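Local coordinates for CG1507-PB, isoform B (Drosophila melanogaster, PDB 5FGO), which probably binds purine-rich DNA and RNA as a whole protein, the piece here being its third Pur repeat, paired with a second copy of itself, at residues 22-27 against 44-49; 40-45 against 53-58. One frame throughout, in Å; residues are numbered along the deposited sequence.

Contact 1 of 2, residues 22-27 against 44-49; sequences VDNKNF and EVKNNF
Asn24 meets Lys46 where the hairpin of strands 25-34 and 37-46 ends, in the four-stranded antiparallel sheet of this Pur repeat. It sits in the type II' turn from Val22 to Lys25, and its CB lies 3.6 Å from NZ of Lys46, the two side chains crossing at about a right angle. One water ties them further, accepting from Asn24 N and from Lys46 NZ. Lys25 has CG between its backbone N and carbonyl carbon (chi1 48°); beyond it the chain runs extended, crossing Glu44 at a slant so that CD and CE pass beside the carboxylate oxygen OE2, to a salt bridge of 2.7 Å between NZ and Glu44 OE2. The ammonium comes to the anti side of that oxygen, 31° out of the carboxylate plane. Glu44 OE1 accepts from the backbone N of Thr54 in the second subunit, so one carboxylate serves both this hairpin and the dimer. A glutamine here would probably leave Lys25 without its counter-charge at the subunit boundary. Next, Asn26 forms a hydrogen-bonded pair with Val45, while its OD1 turns to His19 on the adjoining strand. Phe27 lies alongside Glu44, their side chains pointing the same way, with ring and carboxylate planes 25° apart. Ring atom CE1 rests 3.8 Å from Glu44 CG, while Val22 CG1 reaches the ring's edge in plane.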
# COMPACT_ATOMS: atom_id res chain seq x y z
N VAL B 22 7.97 11.63 -0.88
CA VAL B 22 7.79 12.09 0.49
C VAL B 22 9.12 11.97 1.22
O VAL B 22 9.82 10.98 1.07
CB VAL B 22 6.64 11.33 1.22
CG1 VAL B 22 6.84 9.85 1.14
CG2 VAL B 22 6.48 11.79 2.68
N ASP B 23 9.48 13.03 1.92
CA ASP B 23 10.74 13.14 2.66
C ASP B 23 11.92 12.77 1.76
O ASP B 23 12.13 13.39 0.71
CB ASP B 23 10.69 12.26 3.91
CG ASP B 23 9.55 12.65 4.85
OD1 ASP B 23 9.22 13.85 4.91
OD2 ASP B 23 9.00 11.75 5.53
N ASN B 24 12.70 11.76 2.16
CA ASN B 24 13.81 11.35 1.33
C ASN B 24 13.54 10.07 0.57
O ASN B 24 14.46 9.40 0.17
CB ASN B 24 15.09 11.18 2.16
CG ASN B 24 16.35 11.39 1.33
OD1 ASN B 24 16.31 12.05 0.29
ND2 ASN B 24 17.46 10.80 1.77
N LYS B 25 12.29 9.64 0.46
CA LYS B 25 12.02 8.38 -0.24
C LYS B 25 11.00 8.51 -1.35
O LYS B 25 10.21 9.44 -1.37
CB LYS B 25 11.62 7.26 0.72
CG LYS B 25 10.56 7.57 1.74
CD LYS B 25 10.41 6.33 2.63
CE LYS B 25 9.57 6.59 3.84
NZ LYS B 25 9.83 5.58 4.85
N ASN B 26 11.02 7.57 -2.27
CA ASN B 26 10.05 7.52 -3.34
C ASN B 26 9.19 6.27 -3.33
O ASN B 26 9.71 5.16 -3.13
CB ASN B 26 10.77 7.60 -4.68
CG ASN B 26 11.45 8.91 -4.90
OD1 ASN B 26 10.89 9.83 -5.47
ND2 ASN B 26 12.69 9.00 -4.46
N PHE B 27 7.91 6.43 -3.62
CA PHE B 27 7.00 5.30 -3.78
C PHE B 27 6.57 5.06 -5.23
O PHE B 27 6.22 5.99 -5.96
CB PHE B 27 5.78 5.49 -2.91
CG PHE B 27 6.01 5.23 -1.44
CD1 PHE B 27 5.95 3.93 -0.93
CD2 PHE B 27 6.27 6.26 -0.55
CE1 PHE B 27 6.12 3.68 0.40
CE2 PHE B 27 6.46 6.00 0.81
CZ PHE B 27 6.37 4.71 1.28
N GLU B 44 8.98 0.80 -2.10
CA GLU B 44 9.58 1.87 -1.35
C GLU B 44 11.05 1.85 -1.76
O GLU B 44 11.76 0.85 -1.60
CB GLU B 44 9.41 1.66 0.14
CG GLU B 44 9.80 2.84 1.02
CD GLU B 44 9.65 2.53 2.50
OE1 GLU B 44 9.05 1.52 2.86
OE2 GLU B 44 10.12 3.33 3.32
N VAL B 45 11.48 2.97 -2.33
CA VAL B 45 12.82 3.11 -2.86
C VAL B 45 13.49 4.33 -2.29
O VAL B 45 12.94 5.43 -2.36
CB VAL B 45 12.81 3.24 -4.38
CG1 VAL B 45 14.23 3.45 -4.89
CG2 VAL B 45 12.17 2.03 -5.00
N LYS B 46 14.67 4.13 -1.71
CA LYS B 46 15.49 5.23 -1.21
C LYS B 46 16.77 5.20 -2.01
O LYS B 46 16.91 4.36 -2.90
CB LYS B 46 15.78 5.10 0.27
CG LYS B 46 14.63 5.42 1.13
CD LYS B 46 15.08 5.63 2.57
CE LYS B 46 15.79 6.98 2.73
NZ LYS B 46 15.08 7.91 3.67
N ASN B 47 17.68 6.12 -1.73
CA ASN B 47 18.89 6.25 -2.54
C ASN B 47 19.55 4.94 -2.98
O ASN B 47 20.06 4.83 -4.10
CB ASN B 47 19.97 7.04 -1.83
CG ASN B 47 21.12 7.35 -2.74
OD1 ASN B 47 20.91 7.61 -3.92
ND2 ASN B 47 22.35 7.28 -2.23
N ASN B 48 19.52 3.97 -2.07
CA ASN B 48 20.14 2.69 -2.29
C ASN B 48 19.45 1.61 -1.44
O ASN B 48 20.07 0.63 -1.02
CB ASN B 48 21.65 2.78 -2.00
CG ASN B 48 22.40 1.49 -2.32
OD1 ASN B 48 22.09 0.82 -3.31
ND2 ASN B 48 23.38 1.13 -1.47
N PHE B 49 18.18 1.83 -1.10
CA PHE B 49 17.37 0.74 -0.54
C PHE B 49 16.07 0.51 -1.30
O PHE B 49 15.44 1.44 -1.77
CB PHE B 49 17.03 0.97 0.93
CG PHE B 49 16.40 -0.23 1.56
CD1 PHE B 49 17.14 -1.39 1.74
CD2 PHE B 49 15.05 -0.25 1.91
CE1 PHE B 49 16.57 -2.53 2.30
CE2 PHE B 49 14.48 -1.39 2.46
CZ PHE B 49 15.24 -2.52 2.66
O HOH W 1 12.59 9.34 4.06

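Contact 2 of 2, residues 40-45 against 53-58; sequences MRISEV and ITIPEK
Ile42 packs against both Ile53 and Ile55, on the face of the sheet that helix 60-72 covers in the Pur fold. Its CB sets out beside Ile53, lying 4.0 Å from Ile53 CG1, with the two side chains pointing the same way. CG2 heads toward the neighbouring strand, where Phe27 lies. With CG1 anti to the carbonyl carbon (chi1 -47°) and the chain then extended, Ile42 CD1 is carried across to Ile55 CD1, 3.7 Å away; CD1 of Ile53 flanks that Ile42 methyl more loosely, at 4.2 Å. Below these methyls the strands are joined by backbone bonds in two hydrogen-bonded pairs, Ile42 with Ile53 and Met40, present as selenomethionine, with Ile55. Between them Arg41 faces Thr54 on the other side of the sheet, where the Arg41 guanidinium leads off to a salt bridge with Asp30. Ile55 also touches Phe63 of the helix, and Met40 reaches Trp60 at its start. Thus one face of the hairpin is held by branched aliphatic groups whose fit depends on shape and exclusion of water, while direction and register come from the backbone bonds.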
# COMPACT_ATOMS: atom_id res chain seq x y z
N MSE B 40 -0.98 -5.34 -7.66
CA MSE B 40 -0.35 -4.04 -7.51
C MSE B 40 0.92 -4.16 -6.65
O MSE B 40 0.86 -4.59 -5.50
CB MSE B 40 -1.31 -3.03 -6.88
CG MSE B 40 -0.78 -1.61 -6.88
SE MSE B 40 -1.70 -0.40 -5.69
CE MSE B 40 -3.44 -0.64 -6.49
N ARG B 41 2.06 -3.78 -7.21
CA ARG B 41 3.29 -3.72 -6.46
C ARG B 41 3.50 -2.30 -5.98
O ARG B 41 3.50 -1.37 -6.77
CB ARG B 41 4.47 -4.18 -7.30
CG ARG B 41 5.79 -4.23 -6.55
CD ARG B 41 6.91 -4.70 -7.46
NE ARG B 41 7.21 -3.68 -8.46
CZ ARG B 41 8.07 -3.81 -9.48
NH1 ARG B 41 8.77 -4.93 -9.63
NH2 ARG B 41 8.24 -2.80 -10.34
N ILE B 42 3.67 -2.12 -4.68
CA ILE B 42 3.99 -0.81 -4.17
C ILE B 42 5.43 -0.85 -3.66
O ILE B 42 5.75 -1.54 -2.70
CB ILE B 42 3.02 -0.37 -3.07
CG1 ILE B 42 1.59 -0.62 -3.51
CG2 ILE B 42 3.25 1.10 -2.69
CD1 ILE B 42 0.57 -0.24 -2.49
N SER B 43 6.32 -0.11 -4.30
CA SER B 43 7.71 -0.14 -3.91
C SER B 43 8.13 1.05 -3.08
O SER B 43 7.70 2.17 -3.34
CB SER B 43 8.59 -0.24 -5.14
OG SER B 43 8.14 -1.31 -5.96
N GLU B 44 8.98 0.80 -2.10
CA GLU B 44 9.58 1.87 -1.35
C GLU B 44 11.05 1.85 -1.76
O GLU B 44 11.76 0.85 -1.60
CB GLU B 44 9.41 1.66 0.14
CG GLU B 44 9.80 2.84 1.02
CD GLU B 44 9.65 2.53 2.50
OE1 GLU B 44 9.05 1.52 2.86
OE2 GLU B 44 10.12 3.33 3.32
N VAL B 45 11.48 2.97 -2.33
CA VAL B 45 12.82 3.11 -2.86
C VAL B 45 13.49 4.33 -2.29
O VAL B 45 12.94 5.43 -2.36
CB VAL B 45 12.81 3.24 -4.38
CG1 VAL B 45 14.23 3.45 -4.89
CG2 VAL B 45 12.17 2.03 -5.00
N ILE B 53 5.68 -4.38 -1.58
CA ILE B 53 4.62 -5.33 -1.30
C ILE B 53 3.77 -5.60 -2.55
O ILE B 53 3.70 -4.78 -3.46
CB ILE B 53 3.68 -4.86 -0.20
CG1 ILE B 53 3.09 -3.50 -0.60
CG2 ILE B 53 4.44 -4.83 1.12
CD1 ILE B 53 1.99 -3.02 0.28
N THR B 54 3.12 -6.75 -2.56
CA THR B 54 2.34 -7.17 -3.70
C THR B 54 0.91 -7.52 -3.26
O THR B 54 0.68 -8.40 -2.43
CB THR B 54 3.02 -8.35 -4.40
OG1 THR B 54 4.09 -7.83 -5.18
CG2 THR B 54 2.08 -9.02 -5.36
N ILE B 55 -0.04 -6.81 -3.86
CA ILE B 55 -1.43 -6.89 -3.49
C ILE B 55 -2.19 -7.42 -4.67
O ILE B 55 -2.17 -6.80 -5.72
CB ILE B 55 -2.01 -5.53 -3.11
CG1 ILE B 55 -1.13 -4.83 -2.10
CG2 ILE B 55 -3.40 -5.68 -2.57
CD1 ILE B 55 -1.40 -3.37 -1.98
N PRO B 56 -2.84 -8.58 -4.50
CA PRO B 56 -3.67 -9.17 -5.56
C PRO B 56 -4.90 -8.31 -5.75
O PRO B 56 -5.36 -7.75 -4.75
CB PRO B 56 -4.06 -10.54 -5.00
CG PRO B 56 -3.34 -10.68 -3.69
CD PRO B 56 -2.93 -9.32 -3.24
N GLU B 57 -5.41 -8.22 -6.98
CA GLU B 57 -6.57 -7.39 -7.28
C GLU B 57 -7.78 -7.70 -6.40
O GLU B 57 -8.43 -6.78 -5.93
CB GLU B 57 -6.99 -7.52 -8.75
CG GLU B 57 -7.97 -6.41 -9.17
CD GLU B 57 -8.58 -6.57 -10.56
OE1 GLU B 57 -8.26 -7.54 -11.28
OE2 GLU B 57 -9.40 -5.69 -10.94
N LYS B 58 -8.03 -8.97 -6.10
CA LYS B 58 -9.26 -9.34 -5.38
C LYS B 58 -9.39 -8.69 -4.01
O LYS B 58 -10.39 -8.89 -3.32
CB LYS B 58 -9.34 -10.86 -5.22
CG LYS B 58 -8.30 -11.43 -4.29
CD LYS B 58 -8.44 -12.91 -4.09
CE LYS B 58 -7.89 -13.65 -5.28
NZ LYS B 58 -7.75 -15.13 -5.04

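How the contacts relate
From the N terminus, strand 18-22 turns at 22-25 into strand 25-34, and contact 1 begins on that turn. The chain then runs out and back, and contact 1 closes the hairpin when 44-49 returns alongside 22-27. Contact 2 starts before that return, on 40-45, and closes the following hairpin at 53-58. The two loops therefore interleave, overlapping along strand 37-46 and sharing Glu44 and Val45. Their centres are about 16 Å apart, yet they touch: Phe27 CD1 comes within 3.5 Å of Ser43 O. Together they fasten strands 25-34, 37-46 and 49-56 into one sheet, and each also reaches the second subunit, where Ile53 packs on the partner's Glu44.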